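Local atomic coordinates of Alr3699 protein (Nostoc sp., PDB entry 4XSO), a protein that is of unknown function but has the two-domain GT-B glycosyltransferase fold, in which two Rossmann-like domains face each other across a cleft. Residues 125-130 and 155-160; 178-183 and 294-299; 20-25 and 102-107; 312-317 and 328-333. One frame throughout, in Å; residues are numbered along the deposited sequence.

Interaction 1 (125-130 and 155-160). With GOL (glycerol), chain C.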
loop_
_atom_site.group_PDB
_atom_site.type_symbol
_atom_site.label_atom_id
_atom_site.label_comp_id
_atom_site.label_asym_id
_atom_site.label_seq_id
_atom_site.Cartn_x
_atom_site.Cartn_y
_atom_site.Cartn_z
ATOM N N HIS A 125 -14.936 9.475 -5.659
ATOM C CA HIS A 125 -16.386 9.672 -5.764
ATOM C C HIS A 125 -17.064 8.855 -4.748
ATOM O O HIS A 125 -16.970 7.635 -4.793
ATOM C CB HIS A 125 -16.847 9.225 -7.126
ATOM C CG HIS A 125 -18.193 9.720 -7.464
ATOM N ND1 HIS A 125 -18.517 10.106 -8.733
ATOM C CD2 HIS A 125 -19.300 9.916 -6.704
ATOM C CE1 HIS A 125 -19.779 10.493 -8.760
ATOM N NE2 HIS A 125 -20.280 10.380 -7.546
ATOM N N LEU A 126 -17.641 9.555 -3.776
ATOM C CA LEU A 126 -18.169 8.993 -2.575
ATOM C C LEU A 126 -19.643 8.727 -2.859
ATOM O O LEU A 126 -20.452 9.673 -3.054
ATOM C CB LEU A 126 -18.010 10.043 -1.481
ATOM C CG LEU A 126 -18.573 9.734 -0.080
ATOM C CD1 LEU A 126 -17.921 8.519 0.564
ATOM C CD2 LEU A 126 -18.407 10.925 0.837
ATOM N N HIS A 127 -20.011 7.460 -2.906
ATOM C CA HIS A 127 -21.372 7.081 -3.125
ATOM C C HIS A 127 -22.041 6.570 -1.832
ATOM O O HIS A 127 -23.233 6.232 -1.873
ATOM C CB HIS A 127 -21.489 5.978 -4.169
ATOM C CG HIS A 127 -20.996 6.356 -5.527
ATOM N ND1 HIS A 127 -21.774 7.037 -6.422
ATOM C CD2 HIS A 127 -19.822 6.120 -6.157
ATOM C CE1 HIS A 127 -21.112 7.233 -7.544
ATOM N NE2 HIS A 127 -19.931 6.663 -7.422
ATOM N N ASP A 128 -21.302 6.519 -0.717
ATOM C CA ASP A 128 -21.838 5.956 0.550
ATOM C C ASP A 128 -22.060 7.065 1.572
ATOM O O ASP A 128 -21.444 8.132 1.502
ATOM C CB ASP A 128 -20.863 4.976 1.203
ATOM C CG ASP A 128 -20.415 3.832 0.266
ATOM O OD1 ASP A 128 -21.290 3.150 -0.267
ATOM O OD2 ASP A 128 -19.191 3.602 0.126
ATOM N N ILE A 129 -22.952 6.789 2.505
ATOM C CA ILE A 129 -23.051 7.550 3.751
ATOM C C ILE A 129 -22.088 6.820 4.685
ATOM O O ILE A 129 -22.298 5.644 4.965
ATOM C CB ILE A 129 -24.483 7.550 4.282
ATOM C CG1 ILE A 129 -25.372 8.352 3.327
ATOM C CG2 ILE A 129 -24.574 8.111 5.727
ATOM C CD1 ILE A 129 -26.805 8.433 3.818
ATOM N N LEU A 130 -20.988 7.471 5.026
ATOM C CA LEU A 130 -19.931 6.925 5.858
ATOM C C LEU A 130 -20.379 6.867 7.334
ATOM O O LEU A 130 -19.889 7.589 8.164
ATOM C CB LEU A 130 -18.680 7.785 5.696
ATOM C CG LEU A 130 -18.086 7.575 4.313
ATOM C CD1 LEU A 130 -16.972 8.525 4.031
ATOM C CD2 LEU A 130 -17.598 6.148 4.158
ATOM N N ILE A 155 -15.920 13.764 -4.641
ATOM C CA ILE A 155 -17.222 14.020 -5.246
ATOM C C ILE A 155 -18.226 13.275 -4.448
ATOM O O ILE A 155 -18.097 12.070 -4.246
ATOM C CB ILE A 155 -17.263 13.558 -6.723
ATOM C CG1 ILE A 155 -16.285 14.396 -7.543
ATOM C CG2 ILE A 155 -18.651 13.755 -7.293
ATOM C CD1 ILE A 155 -16.174 13.930 -8.986
ATOM N N ALA A 156 -19.200 13.981 -3.901
ATOM C CA ALA A 156 -20.244 13.323 -3.092
ATOM C C ALA A 156 -21.581 13.304 -3.847
ATOM O O ALA A 156 -21.902 14.263 -4.522
ATOM C CB ALA A 156 -20.388 14.016 -1.752
ATOM N N ASN A 157 -22.299 12.185 -3.794
ATOM C CA ASN A 157 -23.524 11.995 -4.569
ATOM C C ASN A 157 -24.717 12.677 -3.948
ATOM O O ASN A 157 -25.801 12.816 -4.549
ATOM C CB ASN A 157 -23.741 10.520 -4.859
ATOM C CG ASN A 157 -24.003 9.684 -3.578
ATOM O OD1 ASN A 157 -23.877 10.181 -2.439
ATOM N ND2 ASN A 157 -24.401 8.421 -3.785
ATOM N N SER A 158 -24.495 13.281 -2.789
ATOM C CA SER A 158 -25.572 13.981 -2.124
ATOM C C SER A 158 -25.001 14.803 -0.957
ATOM O O SER A 158 -23.884 14.539 -0.475
ATOM C CB SER A 158 -26.581 12.974 -1.595
ATOM O OG SER A 158 -26.023 12.275 -0.503
ATOM N N GLN A 159 -25.739 15.842 -0.586
ATOM C CA GLN A 159 -25.494 16.549 0.697
ATOM C C GLN A 159 -25.406 15.625 1.953
ATOM O O GLN A 159 -24.522 15.819 2.770
ATOM C CB GLN A 159 -26.481 17.699 0.908
ATOM C CG GLN A 159 -26.247 18.793 -0.140
ATOM C CD GLN A 159 -27.212 20.008 -0.121
ATOM O OE1 GLN A 159 -28.307 19.968 0.425
ATOM N NE2 GLN A 159 -26.794 21.075 -0.778
ATOM N N ALA A 160 -26.222 14.591 1.999
ATOM C CA ALA A 160 -26.203 13.555 3.045
ATOM C C ALA A 160 -24.862 12.783 3.103
ATOM O O ALA A 160 -24.251 12.660 4.185
ATOM C CB ALA A 160 -27.322 12.560 2.793
HETATM C C1 GOL C . -24.855 5.841 -6.196
HETATM O O1 GOL C . -24.565 7.232 -6.245
HETATM C C2 GOL C . -26.156 5.777 -5.418
HETATM O O2 GOL C . -27.185 5.731 -6.394
HETATM C C3 GOL C . -26.178 4.587 -4.488
HETATM O O3 GOL C . -27.130 3.635 -4.943
#
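His-125 and Ile-155 lie side by side on neighbouring parallel strands of the N-terminal Rossmann-like sheet, their side chains on the same face; strand 122-126, helix 137-150 and strand 153-156 form a beta-alpha-beta unit. The CG2 methyl of Ile-155 sits squarely over the middle of the imidazole of His-125, a CH-pi contact 3.7 Å from CG2 to the ring centroid and only 9° off the ring normal. The opposite face of that ring carries His-127 CE1, offset toward the rim, and His-125 ND1 is hydrogen-bonded to Tyr-101; contacts on both faces and this bond together restrain the turn of the ring. Leu-126 turns to the other side of the sheet with Ala-156. Leu-126 N donates to Ile-155 O, 2.6 Å, and Asn-157 N answers with a bond of 3.2 Å to Leu-126 O. Past the strand ends, Asn-157 CG is wedged between its own backbone N and carbonyl carbon (chi1 65°), which swings the amide back toward 125-130 and brings ND2 within 3.1 Å of His-127 O in a weak, bent bond. Further on, Ile-129 CD1 touches Ala-160 CB. His-127 NE2 has Asn-103 as partner, while His-127 ND1 and Asn-157 ND2 converge on glycerol: its O1 accepts from ND1 at 2.8 Å and from ND2 at 2.7 Å, the latter bond nearly straight at 171°.

Interaction 2 (178-183 and 294-299)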
loop_
_atom_site.group_PDB
_atom_site.type_symbol
_atom_site.label_atom_id
_atom_site.label_comp_id
_atom_site.label_asym_id
_atom_site.label_seq_id
_atom_site.Cartn_x
_atom_site.Cartn_y
_atom_site.Cartn_z
ATOM N N ILE A 178 -22.172 16.230 -6.538
ATOM C CA ILE A 178 -22.629 16.075 -7.945
ATOM C C ILE A 178 -23.561 14.884 -7.904
ATOM O O ILE A 178 -23.185 13.796 -7.522
ATOM C CB ILE A 178 -21.511 15.818 -8.946
ATOM C CG1 ILE A 178 -20.524 16.961 -8.976
ATOM C CG2 ILE A 178 -22.077 15.639 -10.370
ATOM C CD1 ILE A 178 -19.408 16.725 -9.952
ATOM N N TYR A 179 -24.823 15.116 -8.301
ATOM C CA TYR A 179 -25.889 14.120 -8.189
ATOM C C TYR A 179 -25.680 13.107 -9.346
ATOM O O TYR A 179 -24.980 13.389 -10.284
ATOM C CB TYR A 179 -27.223 14.873 -8.285
ATOM C CG TYR A 179 -27.570 15.729 -7.064
ATOM C CD1 TYR A 179 -27.623 15.140 -5.793
ATOM C CD2 TYR A 179 -27.969 17.069 -7.167
ATOM C CE1 TYR A 179 -27.966 15.867 -4.648
ATOM C CE2 TYR A 179 -28.333 17.808 -5.981
ATOM C CZ TYR A 179 -28.333 17.191 -4.731
ATOM O OH TYR A 179 -28.678 17.846 -3.476
ATOM N N ASN A 180 -26.291 11.924 -9.244
ATOM C CA ASN A 180 -26.405 10.942 -10.313
ATOM C C ASN A 180 -27.177 11.563 -11.506
ATOM O O ASN A 180 -28.092 12.409 -11.357
ATOM C CB ASN A 180 -27.151 9.703 -9.811
ATOM C CG ASN A 180 -26.349 8.816 -8.858
ATOM O OD1 ASN A 180 -25.405 9.236 -8.173
ATOM N ND2 ASN A 180 -26.804 7.607 -8.726
ATOM N N GLY A 181 -26.782 11.193 -12.700
ATOM C CA GLY A 181 -27.462 11.720 -13.908
ATOM C C GLY A 181 -28.234 10.587 -14.580
ATOM O O GLY A 181 -27.887 9.444 -14.391
ATOM N N PHE A 182 -29.237 10.953 -15.362
ATOM C CA PHE A 182 -30.146 10.050 -16.060
ATOM C C PHE A 182 -30.465 10.565 -17.469
ATOM O O PHE A 182 -30.649 11.751 -17.657
ATOM C CB PHE A 182 -31.462 9.959 -15.262
ATOM C CG PHE A 182 -31.258 9.460 -13.871
ATOM C CD1 PHE A 182 -30.862 10.333 -12.869
ATOM C CD2 PHE A 182 -31.447 8.095 -13.566
ATOM C CE1 PHE A 182 -30.581 9.862 -11.578
ATOM C CE2 PHE A 182 -31.248 7.660 -12.287
ATOM C CZ PHE A 182 -30.819 8.557 -11.284
ATOM N N ASP A 183 -30.618 9.662 -18.432
ATOM C CA ASP A 183 -31.098 10.051 -19.752
ATOM C C ASP A 183 -32.575 10.276 -19.647
ATOM O O ASP A 183 -33.308 9.310 -19.511
ATOM C CB ASP A 183 -30.844 8.967 -20.735
ATOM C CG ASP A 183 -31.269 9.368 -22.156
ATOM O OD1 ASP A 183 -32.034 10.316 -22.407
ATOM O OD2 ASP A 183 -30.730 8.740 -23.034
ATOM N N GLU A 294 -30.544 6.280 2.837
ATOM C CA GLU A 294 -29.833 5.994 1.626
ATOM C C GLU A 294 -29.158 7.282 1.110
ATOM O O GLU A 294 -29.661 8.418 1.298
ATOM C CB GLU A 294 -30.800 5.413 0.564
ATOM C CG GLU A 294 -31.364 4.011 0.942
ATOM C CD GLU A 294 -32.398 3.475 -0.040
ATOM O OE1 GLU A 294 -32.818 4.220 -0.965
ATOM O OE2 GLU A 294 -32.791 2.287 0.093
ATOM N N PRO A 295 -28.011 7.112 0.431
ATOM C CA PRO A 295 -27.253 8.292 0.005
ATOM C C PRO A 295 -27.893 9.102 -1.137
ATOM O O PRO A 295 -27.788 10.295 -1.131
ATOM C CB PRO A 295 -25.901 7.721 -0.417
ATOM C CG PRO A 295 -26.109 6.273 -0.606
ATOM C CD PRO A 295 -27.251 5.870 0.271
ATOM N N PHE A 296 -28.607 8.426 -2.025
ATOM C CA PHE A 296 -29.291 9.002 -3.171
ATOM C C PHE A 296 -30.320 7.964 -3.702
ATOM O O PHE A 296 -29.945 6.903 -4.227
ATOM C CB PHE A 296 -28.285 9.166 -4.319
ATOM C CG PHE A 296 -28.860 9.858 -5.533
ATOM C CD1 PHE A 296 -29.557 9.167 -6.506
ATOM C CD2 PHE A 296 -28.686 11.255 -5.694
ATOM C CE1 PHE A 296 -30.053 9.841 -7.633
ATOM C CE2 PHE A 296 -29.180 11.916 -6.819
ATOM C CZ PHE A 296 -29.865 11.203 -7.770
ATOM N N GLY A 297 -31.587 8.199 -3.633
ATOM C CA GLY A 297 -32.469 7.131 -4.144
ATOM C C GLY A 297 -32.657 7.190 -5.653
ATOM O O GLY A 297 -33.453 8.031 -6.123
ATOM N N ARG A 298 -31.957 6.341 -6.430
ATOM C CA ARG A 298 -32.110 6.403 -7.910
ATOM C C ARG A 298 -33.598 6.252 -8.268
ATOM O O ARG A 298 -34.165 6.968 -9.095
ATOM C CB ARG A 298 -31.238 5.340 -8.628
ATOM C CG ARG A 298 -29.726 5.623 -8.508
ATOM C CD ARG A 298 -28.834 4.533 -9.123
ATOM N NE ARG A 298 -29.048 4.356 -10.558
ATOM C CZ ARG A 298 -28.584 5.169 -11.518
ATOM N NH1 ARG A 298 -27.767 6.185 -11.246
ATOM N NH2 ARG A 298 -28.898 4.943 -12.791
ATOM N N VAL A 299 -34.287 5.357 -7.571
ATOM C CA VAL A 299 -35.689 5.069 -7.871
ATOM C C VAL A 299 -36.617 6.266 -7.709
ATOM O O VAL A 299 -37.625 6.412 -8.426
ATOM C CB VAL A 299 -36.204 3.912 -6.958
ATOM C CG1 VAL A 299 -37.697 3.808 -6.982
ATOM C CG2 VAL A 299 -35.576 2.610 -7.447
HETATM O O HOH W 1 -26.101 7.813 -13.092
#
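Phe-296 is the first residue of 294-299 to meet 178-183, and its ring is touched both on a face and at its edge. Asn-180 CB lies over one face, offset toward the rim, in a CH-pi contact 3.9 Å from CB to the ring centroid; the amide beyond it continues as a stack, its plane 21° from that of the ring. Tyr-179 CD1 comes to the edge, 3.7 Å from Phe-296 CE2, the two side chains crossing at about a right angle; the hydroxyl of Tyr-179 is held by Glu-320. Phe-182 CZ reaches another part of the edge, 3.9 Å from Phe-296 CE1. Gly-297 then takes the N-cap position and starts helix 298-305. In its first turn Arg-298 bends at chi3 (61°), bringing the guanidinium back over 178-183. Phe-182 CE2 lies over one face of this group, 3.6 Å from Arg-298 NH2, with ring and guanidinium planes 26° apart, while the amide of Asn-180 sits at the guanidinium edge. A water also lies in the guanidinium plane: it accepts from Arg-298 NH1 at 3.0 Å and donates to Gly-181 O at 2.7 Å, linking the charged group to the opposing backbone. The contact pins the loop after strand 175-177 to the C-terminal domain, across the junction of the GT-B fold, and 294-299 opens with Glu-294, which with Glu-302 matches the EX7E motif of family 4 glycosyltransferases.

Interaction 3 (20-25 and 102-107)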
loop_
_atom_site.group_PDB
_atom_site.type_symbol
_atom_site.label_atom_id
_atom_site.label_comp_id
_atom_site.label_asym_id
_atom_site.label_seq_id
_atom_site.Cartn_x
_atom_site.Cartn_y
_atom_site.Cartn_z
ATOM N N GLY A 20 -25.489 0.321 -6.902
ATOM C CA GLY A 20 -25.811 1.682 -7.332
ATOM C C GLY A 20 -24.599 2.461 -7.854
ATOM O O GLY A 20 -24.666 3.093 -8.914
ATOM N N ALA A 21 -23.492 2.356 -7.141
ATOM C CA ALA A 21 -22.278 3.039 -7.484
ATOM C C ALA A 21 -21.708 2.562 -8.868
ATOM O O ALA A 21 -21.229 3.349 -9.643
ATOM C CB ALA A 21 -21.263 2.831 -6.378
ATOM N N GLU A 22 -21.826 1.276 -9.145
ATOM C CA GLU A 22 -21.298 0.694 -10.376
ATOM C C GLU A 22 -22.109 1.172 -11.598
ATOM O O GLU A 22 -21.545 1.627 -12.602
ATOM C CB GLU A 22 -21.259 -0.819 -10.210
ATOM C CG GLU A 22 -20.212 -1.308 -9.247
ATOM C CD GLU A 22 -20.482 -1.017 -7.746
ATOM O OE1 GLU A 22 -21.646 -1.017 -7.288
ATOM O OE2 GLU A 22 -19.490 -0.822 -6.992
ATOM N N LEU A 23 -23.433 1.164 -11.479
ATOM C CA LEU A 23 -24.323 1.686 -12.505
ATOM C C LEU A 23 -24.050 3.140 -12.760
ATOM O O LEU A 23 -24.049 3.592 -13.925
ATOM C CB LEU A 23 -25.821 1.506 -12.092
ATOM C CG LEU A 23 -26.343 0.066 -11.809
ATOM C CD1 LEU A 23 -27.810 0.065 -11.362
ATOM C CD2 LEU A 23 -26.166 -0.844 -13.014
ATOM N N CYS A 24 -23.856 3.917 -11.686
ATOM C CA CYS A 24 -23.516 5.338 -11.863
ATOM C C CYS A 24 -22.171 5.473 -12.622
ATOM O O CYS A 24 -22.023 6.339 -13.475
ATOM C CB CYS A 24 -23.497 6.096 -10.524
ATOM S SG CYS A 24 -23.265 7.896 -10.641
ATOM N N LEU A 25 -21.215 4.591 -12.320
ATOM C CA LEU A 25 -19.910 4.613 -12.978
ATOM C C LEU A 25 -20.028 4.329 -14.488
ATOM O O LEU A 25 -19.305 4.926 -15.273
ATOM C CB LEU A 25 -18.975 3.634 -12.258
ATOM C CG LEU A 25 -17.515 3.561 -12.807
ATOM C CD1 LEU A 25 -16.830 4.890 -12.629
ATOM C CD2 LEU A 25 -16.688 2.461 -12.128
ATOM N N ALA A 102 -11.363 6.872 -8.027
ATOM C CA ALA A 102 -11.813 5.788 -7.117
ATOM C C ALA A 102 -13.276 5.972 -6.773
ATOM O O ALA A 102 -13.689 7.033 -6.270
ATOM C CB ALA A 102 -10.972 5.789 -5.860
ATOM N N ASN A 103 -14.033 4.898 -7.011
ATOM C CA ASN A 103 -15.469 4.908 -6.946
ATOM C C ASN A 103 -16.084 4.160 -5.737
ATOM O O ASN A 103 -17.289 4.142 -5.570
ATOM C CB ASN A 103 -16.020 4.394 -8.271
ATOM C CG ASN A 103 -17.438 4.901 -8.543
ATOM O OD1 ASN A 103 -17.656 6.077 -8.594
ATOM N ND2 ASN A 103 -18.388 3.988 -8.760
ATOM N N THR A 104 -15.240 3.567 -4.905
ATOM C CA THR A 104 -15.682 2.796 -3.751
ATOM C C THR A 104 -14.571 2.865 -2.746
ATOM O O THR A 104 -13.469 3.393 -3.035
ATOM C CB THR A 104 -15.970 1.292 -4.058
ATOM O OG1 THR A 104 -14.731 0.595 -4.294
ATOM C CG2 THR A 104 -16.919 1.128 -5.210
ATOM N N GLN A 105 -14.861 2.419 -1.506
ATOM C CA GLN A 105 -13.878 2.552 -0.412
ATOM C C GLN A 105 -12.567 1.837 -0.547
ATOM O O GLN A 105 -11.503 2.401 -0.293
ATOM C CB GLN A 105 -14.463 2.097 0.931
ATOM C CG GLN A 105 -15.257 3.140 1.637
ATOM C CD GLN A 105 -15.748 2.669 3.011
ATOM O OE1 GLN A 105 -16.965 2.558 3.245
ATOM N NE2 GLN A 105 -14.808 2.371 3.913
ATOM N N LYS A 106 -12.617 0.563 -0.839
ATOM C CA LYS A 106 -11.383 -0.149 -1.107
ATOM C C LYS A 106 -10.632 0.384 -2.326
ATOM O O LYS A 106 -9.384 0.262 -2.422
ATOM C CB LYS A 106 -11.689 -1.611 -1.367
ATOM C CG LYS A 106 -12.541 -2.314 -0.276
ATOM C CD LYS A 106 -12.212 -3.806 -0.271
ATOM C CE LYS A 106 -13.410 -4.698 -0.052
ATOM N NZ LYS A 106 -13.726 -4.822 1.387
ATOM N N ALA A 107 -11.351 0.951 -3.283
ATOM C CA ALA A 107 -10.645 1.492 -4.484
ATOM C C ALA A 107 -9.921 2.736 -4.041
ATOM O O ALA A 107 -8.824 3.074 -4.544
ATOM C CB ALA A 107 -11.604 1.791 -5.630
#
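The first helix of the N-terminal Rossmann-like domain, 20-29, is tied by Ala-21 to Asn-103, which follows the carboxyl end of strand 99-102. Asn-103 ND2 donates to Ala-21 O at 3.0 Å with a bent N-H...O angle of 138°. The oxygen lies in the plane of the amide, but the donor stands above the plane of the helix carbonyl, 69° out of it, rather than on a lone pair. From the opposite face of that plane Leu-25 N makes the regular helical bond, also 3.0 Å to Ala-21 O, so one carbonyl is gripped from two sides. With CG swung opposite its own backbone N (chi1 -156°), the side chain of Asn-103 reaches across to the helix, where ND2 also packs 3.6 Å from Leu-25 CB. Leu-25 CD1 lies 4.1 Å from Asn-103 CG, the two side chains sliding past each other in opposite directions. The same amide has outside partners: its ND2 bonds Asp-13 and its OD1 bonds His-127, which leaves the group little freedom to turn. Beside it, Glu-22 folds at chi2 and lays OE2 3.7 Å from Thr-104 CG2, while the hydroxyl of Thr-104, the N-cap residue of helix 105-118, is bonded to Gln-14. The contact thus lies where strand 9-13 and the adjacent strand 99-102 end, with helix 20-29 on one side and the start of helix 105-118 on the other.

Interaction 4 (312-317 and 328-333)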
loop_
_atom_site.group_PDB
_atom_site.type_symbol
_atom_site.label_atom_id
_atom_site.label_comp_id
_atom_site.label_asym_id
_atom_site.label_seq_id
_atom_site.Cartn_x
_atom_site.Cartn_y
_atom_site.Cartn_z
ATOM N N ALA A 312 -41.562 8.921 -0.572
ATOM C CA ALA A 312 -40.309 8.396 -0.078
ATOM C C ALA A 312 -40.142 8.496 1.411
ATOM O O ALA A 312 -40.789 9.286 2.088
ATOM C CB ALA A 312 -39.133 9.119 -0.730
ATOM N N ALA A 313 -39.188 7.732 1.906
ATOM C CA ALA A 313 -38.915 7.735 3.340
ATOM C C ALA A 313 -38.021 8.937 3.601
ATOM O O ALA A 313 -37.096 9.187 2.829
ATOM C CB ALA A 313 -38.260 6.409 3.758
ATOM N N LYS A 314 -38.364 9.744 4.606
ATOM C CA LYS A 314 -37.656 10.964 4.938
ATOM C C LYS A 314 -36.358 10.702 5.716
ATOM O O LYS A 314 -36.313 10.827 6.962
ATOM C CB LYS A 314 -38.567 11.883 5.723
ATOM C CG LYS A 314 -38.054 13.291 5.832
ATOM C CD LYS A 314 -38.946 14.224 6.652
ATOM C CE LYS A 314 -38.164 15.490 7.033
ATOM N NZ LYS A 314 -38.928 16.739 6.761
ATOM N N ALA A 315 -35.328 10.335 4.958
ATOM C CA ALA A 315 -33.973 10.064 5.438
ATOM C C ALA A 315 -32.934 10.139 4.284
ATOM O O ALA A 315 -33.279 9.963 3.082
ATOM C CB ALA A 315 -33.916 8.695 6.099
ATOM N N GLY A 316 -31.682 10.444 4.654
ATOM C CA GLY A 316 -30.580 10.481 3.709
ATOM C C GLY A 316 -30.851 11.345 2.509
ATOM O O GLY A 316 -31.393 12.395 2.640
ATOM N N GLY A 317 -30.528 10.856 1.326
ATOM C CA GLY A 317 -30.610 11.645 0.122
ATOM C C GLY A 317 -32.010 12.063 -0.276
ATOM O O GLY A 317 -32.160 13.129 -0.924
ATOM N N GLY A 328 -43.386 15.622 -4.796
ATOM C CA GLY A 328 -43.465 14.307 -4.185
ATOM C C GLY A 328 -43.920 14.414 -2.710
ATOM O O GLY A 328 -44.285 15.474 -2.240
ATOM N N PHE A 329 -43.821 13.318 -1.993
ATOM C CA PHE A 329 -44.202 13.230 -0.583
ATOM C C PHE A 329 -43.116 12.546 0.181
ATOM O O PHE A 329 -42.414 11.652 -0.340
ATOM C CB PHE A 329 -45.475 12.452 -0.393
ATOM C CG PHE A 329 -46.628 12.974 -1.208
ATOM C CD1 PHE A 329 -47.390 14.005 -0.764
ATOM C CD2 PHE A 329 -46.907 12.410 -2.445
ATOM C CE1 PHE A 329 -48.456 14.481 -1.491
ATOM C CE2 PHE A 329 -47.932 12.899 -3.204
ATOM C CZ PHE A 329 -48.714 13.917 -2.725
ATOM N N LEU A 330 -43.004 12.938 1.442
ATOM C CA LEU A 330 -41.976 12.396 2.309
ATOM C C LEU A 330 -42.682 11.947 3.558
ATOM O O LEU A 330 -43.494 12.665 4.053
ATOM C CB LEU A 330 -40.926 13.413 2.693
ATOM C CG LEU A 330 -40.052 13.924 1.561
ATOM C CD1 LEU A 330 -39.188 15.078 2.079
ATOM C CD2 LEU A 330 -39.242 12.777 1.002
ATOM N N THR A 331 -42.353 10.770 4.052
ATOM C CA THR A 331 -42.917 10.252 5.300
ATOM C C THR A 331 -41.841 9.662 6.194
ATOM O O THR A 331 -40.799 9.206 5.728
ATOM C CB THR A 331 -43.897 9.113 4.996
ATOM O OG1 THR A 331 -43.193 8.090 4.287
ATOM C CG2 THR A 331 -45.020 9.607 4.146
ATOM N N THR A 332 -42.135 9.610 7.490
ATOM C CA THR A 332 -41.189 9.117 8.462
ATOM C C THR A 332 -40.814 7.689 8.211
ATOM O O THR A 332 -41.670 6.865 8.153
ATOM C CB THR A 332 -41.842 9.148 9.839
ATOM O OG1 THR A 332 -42.324 10.479 10.093
ATOM C CG2 THR A 332 -40.858 8.696 10.897
ATOM N N PRO A 333 -39.517 7.358 8.107
ATOM C CA PRO A 333 -39.263 5.960 7.787
ATOM C C PRO A 333 -39.796 4.985 8.838
ATOM O O PRO A 333 -39.765 5.278 10.024
ATOM C CB PRO A 333 -37.736 5.862 7.676
ATOM C CG PRO A 333 -37.250 7.241 7.586
ATOM C CD PRO A 333 -38.280 8.152 8.168
#
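Ala-312 and Leu-330 pair across two parallel strands, and the closest packing lies along their backbones. Ala-312 N donates to Phe-329 O at 2.9 Å, and Thr-331 N returns an equally long bond to Ala-312 O, approaching it nearly end-on with a C=O...N angle of 170°. Lys-314 N then donates to Thr-331 O at 2.7 Å, tilted 32° from the carbonyl plane. Ala-312 O is further approached by Leu-330 CA and, weakly, by Thr-331 OG1. On the face with Leu-330, its CD2 methyl lies 4.0 Å from Ala-312 CB; on the face with Thr-331, Ala-313 CB meets Pro-333 CB at the same distance. The pairing joins the last two strands of the C-terminal Rossmann-like sheet, in a beta-alpha-beta unit whose connection holds the short helix 318-321. Strand 329-331 is the sheet's outermost strand within the chain, and helix 336-348 packs against Phe-329 and Thr-331. Toward solvent the contact passes to Lys-314 and Pro-333, which still bury much surface but without paired backbone bonds beyond Lys-314 N. Lys-314 is the centre of an inverse gamma turn; its CB rests 4.1 Å from Leu-330 CB, but the rest of the chain leads away from the other strand and the residue is exposed. Pro-333 closes this margin, its CD 3.5 Å from Lys-314 O and its CG 3.9 Å from Ala-315 CB.

Overall arrangement
From the N terminus, interaction 3 closes first, returning the chain from 102-107 to the first helix. Interaction 1 follows within the same domain, adjoining interaction 3 through the neighbouring strands 99-102 and 122-126. Interaction 2 closes the longest loop, with 110 residues between 178-183 and 294-299, including four strands of the C-terminal domain; it alone ties one Rossmann-like domain to the other. Interaction 4 closes the shortest loop, at the edge of the C-terminal strands. All four are in series, so none nests or crosses. Backbone bonds Ala-156 with Ile-178 and Glu-294 with Gly-317 join interaction 1 to 2 and 2 to 4, and Ala-160 touches Gly-316, bringing interaction 1 against 4. Interactions 3 and 4 stay about 13 Å apart at their nearest atoms.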